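Local coordinates for cobalamin biosynthesis protein CobN (PDB 7C6O) that serves as the large, catalytic subunit of cobaltochelatase, the enzyme that inserts cobalt into the corrin ring during cobalamin biosynthesis, at residues R737-L742 against A784-V789; E713-L718 against K759-V764. All blocks are in the same frame, centred on the assembly; numbering follows the deposited sequence.

Interaction 1: residues R737-L742 against A784-V789; sequences RQALGL and ADAAAV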
# COMPACT_ATOMS: atom_id res chain seq x y z
N ARG A 737 26.40 1.51 -16.91
CA ARG A 737 26.61 1.55 -18.36
C ARG A 737 26.53 2.97 -18.90
O ARG A 737 27.12 3.27 -19.94
CB ARG A 737 25.61 0.63 -19.05
CG ARG A 737 25.62 -0.79 -18.49
CD ARG A 737 24.86 -1.78 -19.38
NE ARG A 737 23.51 -1.33 -19.70
CZ ARG A 737 22.57 -2.12 -20.22
NH1 ARG A 737 22.82 -3.40 -20.46
NH2 ARG A 737 21.37 -1.62 -20.49
N GLN A 738 25.80 3.85 -18.22
CA GLN A 738 25.83 5.27 -18.56
C GLN A 738 27.23 5.84 -18.36
O GLN A 738 27.78 6.51 -19.24
CB GLN A 738 24.82 6.05 -17.72
CG GLN A 738 23.40 6.04 -18.26
CD GLN A 738 22.44 6.81 -17.38
OE1 GLN A 738 22.73 7.06 -16.21
NE2 GLN A 738 21.30 7.19 -17.94
N ALA A 739 27.83 5.58 -17.19
CA ALA A 739 29.19 6.02 -16.92
C ALA A 739 30.19 5.39 -17.89
O ALA A 739 31.29 5.92 -18.05
CB ALA A 739 29.58 5.70 -15.48
N LEU A 740 29.83 4.28 -18.52
CA LEU A 740 30.68 3.63 -19.50
C LEU A 740 30.37 4.04 -20.93
O LEU A 740 31.01 3.54 -21.86
CB LEU A 740 30.58 2.10 -19.37
CG LEU A 740 31.20 1.48 -18.12
CD1 LEU A 740 31.04 -0.03 -18.14
CD2 LEU A 740 32.67 1.86 -18.02
N GLY A 741 29.39 4.93 -21.15
CA GLY A 741 29.15 5.45 -22.48
C GLY A 741 27.73 5.37 -23.00
O GLY A 741 27.37 6.13 -23.91
N LEU A 742 26.91 4.48 -22.46
CA LEU A 742 25.56 4.30 -22.98
C LEU A 742 24.64 5.44 -22.55
O LEU A 742 24.80 6.02 -21.48
CB LEU A 742 24.97 2.96 -22.52
CG LEU A 742 25.42 1.69 -23.25
CD1 LEU A 742 24.59 0.50 -22.76
CD2 LEU A 742 25.29 1.85 -24.75
N ALA A 784 36.50 7.97 -14.25
CA ALA A 784 36.15 8.55 -12.95
C ALA A 784 34.68 8.30 -12.61
O ALA A 784 34.36 7.97 -11.46
CB ALA A 784 36.44 10.05 -12.95
N ASP A 785 33.79 8.44 -13.59
CA ASP A 785 32.37 8.20 -13.34
C ASP A 785 32.12 6.74 -13.00
O ASP A 785 31.38 6.43 -12.06
CB ASP A 785 31.55 8.63 -14.56
CG ASP A 785 31.45 10.13 -14.70
OD1 ASP A 785 31.34 10.82 -13.67
OD2 ASP A 785 31.49 10.63 -15.85
N ALA A 786 32.72 5.82 -13.76
CA ALA A 786 32.55 4.40 -13.48
C ALA A 786 33.11 4.03 -12.11
O ALA A 786 32.53 3.21 -11.40
CB ALA A 786 33.20 3.56 -14.58
N ALA A 787 34.24 4.64 -11.73
CA ALA A 787 34.80 4.36 -10.42
C ALA A 787 33.89 4.86 -9.30
O ALA A 787 33.81 4.22 -8.24
CB ALA A 787 36.19 4.99 -10.30
N ALA A 788 33.20 5.98 -9.52
CA ALA A 788 32.27 6.47 -8.51
C ALA A 788 31.08 5.52 -8.35
O ALA A 788 30.57 5.35 -7.24
CB ALA A 788 31.78 7.87 -8.88
N VAL A 789 30.64 4.90 -9.44
CA VAL A 789 29.55 3.93 -9.35
C VAL A 789 30.01 2.68 -8.61
O VAL A 789 29.31 2.16 -7.74
CB VAL A 789 29.02 3.59 -10.76
CG1 VAL A 789 27.96 2.49 -10.67
CG2 VAL A 789 28.46 4.83 -11.42
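A739 and A786 meet in a small apolar contact, without any hydrogen bond across it, where the short helix 736-739 ends against the first turn of helix 784-801. Their CA atoms lie 5.1 Å apart, a spacing that two methyl side chains permit. The A739 methyl does most of the touching: its CB rests on the helix start, 3.6 Å from D785 CB and 3.6 Å from A786 N, while V789 CG2, one turn further along, reaches it at 4.3 Å. L740 adds a second point. Its CB does not aim straight at the other helix, but with CG beside the backbone N (chi1 -70°) the branch swings round and CD2 comes to 3.9 Å from A786 CB. L740 also packs on T756 of helix 750-769.

Two backbone polar atoms at this junction find partners in N783, just before the second segment: its OD1 accepts a hydrogen bond from A786 N, and its ND2 gives a weak one to A739 O. Beyond L740 the chain turns at G741, which has a positive phi of 128°. G741 N bonds to Q738 O at 3.0 Å, and L742 N returns to R737 O at 2.8 Å. These two bonds back into the last turn define a Schellman motif, the characteristic C-terminal cap of a helix, here set beside the N-terminal turn of another.

Interaction 2: residues E713-L718 against K759-V764; sequences ELDLVL and KARELV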
# COMPACT_ATOMS: atom_id res chain seq x y z
N GLU A 713 24.78 -12.81 -6.78
CA GLU A 713 25.10 -11.48 -6.26
C GLU A 713 25.61 -10.57 -7.36
O GLU A 713 25.26 -9.39 -7.41
CB GLU A 713 26.13 -11.59 -5.13
CG GLU A 713 26.54 -10.26 -4.53
CD GLU A 713 27.61 -10.40 -3.47
OE1 GLU A 713 28.66 -11.03 -3.76
OE2 GLU A 713 27.41 -9.90 -2.34
N LEU A 714 26.45 -11.10 -8.26
CA LEU A 714 26.98 -10.30 -9.36
C LEU A 714 25.86 -9.82 -10.27
O LEU A 714 25.79 -8.63 -10.61
CB LEU A 714 28.01 -11.11 -10.14
CG LEU A 714 28.46 -10.61 -11.51
CD1 LEU A 714 29.05 -9.22 -11.43
CD2 LEU A 714 29.46 -11.58 -12.12
N ASP A 715 24.97 -10.73 -10.68
CA ASP A 715 23.87 -10.35 -11.57
C ASP A 715 22.93 -9.34 -10.91
O ASP A 715 22.48 -8.39 -11.55
CB ASP A 715 23.09 -11.59 -12.00
CG ASP A 715 23.77 -12.35 -13.12
OD1 ASP A 715 24.19 -11.71 -14.11
OD2 ASP A 715 23.89 -13.59 -13.01
N LEU A 716 22.62 -9.54 -9.63
CA LEU A 716 21.71 -8.63 -8.95
C LEU A 716 22.33 -7.24 -8.80
O LEU A 716 21.67 -6.23 -9.04
CB LEU A 716 21.31 -9.20 -7.59
CG LEU A 716 20.28 -8.40 -6.78
CD1 LEU A 716 19.04 -8.13 -7.61
CD2 LEU A 716 19.92 -9.16 -5.51
N VAL A 717 23.61 -7.18 -8.40
CA VAL A 717 24.28 -5.89 -8.29
C VAL A 717 24.33 -5.19 -9.64
O VAL A 717 24.07 -3.99 -9.75
CB VAL A 717 25.68 -6.06 -7.69
CG1 VAL A 717 26.48 -4.78 -7.83
CG2 VAL A 717 25.58 -6.46 -6.22
N LEU A 718 24.65 -5.94 -10.70
CA LEU A 718 24.64 -5.37 -12.05
C LEU A 718 23.29 -4.77 -12.39
O LEU A 718 23.21 -3.67 -12.95
CB LEU A 718 25.01 -6.44 -13.08
CG LEU A 718 26.47 -6.58 -13.50
CD1 LEU A 718 26.62 -7.78 -14.44
CD2 LEU A 718 26.95 -5.31 -14.18
N LYS A 759 31.55 -5.02 -20.54
CA LYS A 759 32.49 -4.21 -19.78
C LYS A 759 32.00 -3.99 -18.36
O LYS A 759 32.78 -4.09 -17.40
CB LYS A 759 32.72 -2.87 -20.47
CG LYS A 759 33.44 -2.96 -21.81
CD LYS A 759 33.56 -1.60 -22.46
CE LYS A 759 34.38 -1.67 -23.74
NZ LYS A 759 33.81 -2.65 -24.71
N ALA A 760 30.71 -3.69 -18.20
CA ALA A 760 30.15 -3.49 -16.87
C ALA A 760 30.24 -4.77 -16.04
O ALA A 760 30.61 -4.73 -14.86
CB ALA A 760 28.70 -3.02 -16.97
N ARG A 761 29.90 -5.91 -16.64
CA ARG A 761 30.01 -7.18 -15.92
C ARG A 761 31.45 -7.46 -15.51
O ARG A 761 31.70 -7.99 -14.43
CB ARG A 761 29.46 -8.32 -16.78
CG ARG A 761 29.38 -9.65 -16.05
CD ARG A 761 28.73 -10.72 -16.90
NE ARG A 761 28.43 -11.91 -16.11
CZ ARG A 761 27.32 -12.07 -15.41
NH1 ARG A 761 26.39 -11.12 -15.41
NH2 ARG A 761 27.13 -13.18 -14.71
N GLU A 762 32.40 -7.11 -16.38
CA GLU A 762 33.81 -7.34 -16.06
C GLU A 762 34.24 -6.52 -14.84
O GLU A 762 34.93 -7.03 -13.96
CB GLU A 762 34.67 -7.00 -17.27
CG GLU A 762 36.08 -7.55 -17.21
CD GLU A 762 36.87 -7.25 -18.47
OE1 GLU A 762 36.75 -6.12 -19.00
OE2 GLU A 762 37.60 -8.15 -18.95
N LEU A 763 33.82 -5.25 -14.79
CA LEU A 763 34.20 -4.38 -13.67
C LEU A 763 33.60 -4.87 -12.36
O LEU A 763 34.29 -4.94 -11.34
CB LEU A 763 33.77 -2.94 -13.96
CG LEU A 763 34.59 -2.14 -14.97
CD1 LEU A 763 33.91 -0.81 -15.27
CD2 LEU A 763 36.00 -1.92 -14.44
N VAL A 764 32.30 -5.19 -12.36
CA VAL A 764 31.64 -5.60 -11.12
C VAL A 764 32.19 -6.95 -10.66
O VAL A 764 32.36 -7.18 -9.45
CB VAL A 764 30.12 -5.64 -11.31
CG1 VAL A 764 29.42 -6.01 -10.00
CG2 VAL A 764 29.62 -4.29 -11.79
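L714, V717 and L718 of helix 710-722 pack on V764 and R761 of helix 750-769 in a buried helix-helix interface, with the salt bridge between D715 and R761 at its border. The segment axes approach to 10.2 Å, and their N-to-C directions lie 122° apart, nearer antiparallel than parallel. V764 fills the middle: its CG1 meets L714 CD1 at 3.5 Å and also touches V717 CG1, whereas its CG2 faces L718 CD2 at 3.7 Å. W772 covers V764 and V717 from outside the pair.

The polar bonding is concentrated on one carboxylate oxygen. R761 NH1 donates to D715 OD1 over 2.6 Å in a nearly straight bond, with an N-H...O angle of 170°, and R761 NH2 adds a weak, bent bond to the same atom at 3.3 Å. The oxygen sits almost in the guanidinium plane, but NH1 approaches it on the syn side and 33° out of the carboxylate plane, the two flat groups being twisted relative to each other. R761 extends its chain from CG to NE to bring the charged end across to D715, and the pairing probably offsets both charges beside the apolar core. E713 turns to other partners: its OE1 accepts a hydrogen bond from Q768 NE2 and a weak one from W772 NE1, so this acidic group also ties the helix to the far end of helix 750-769 and the loop after it. L714 CD2 lies over one face of the R761 guanidinium, offset toward its rim and 3.8 Å from NH2.

Overall arrangement
Followed from the N-terminal side, the chain first meets these contacts in helix 710-722, passes through the short helix 736-739 and its cap, and runs along helix 750-769, which returns to the first helix and closes a loop of 40 residues at interaction 2. It then reaches helix 784-801, whose start comes back to the short helix and closes the 41-residue loop of interaction 1. Because the four segments alternate in sequence, the loops cross instead of nesting. The centres of the two interactions are about 13 Å apart, and L740 joins them by packing on A760 and L763. Helices 710-722, 736-739, 750-769 and 784-801 are thereby packed together, with the short helix 776-780 lying in the chain between the last two.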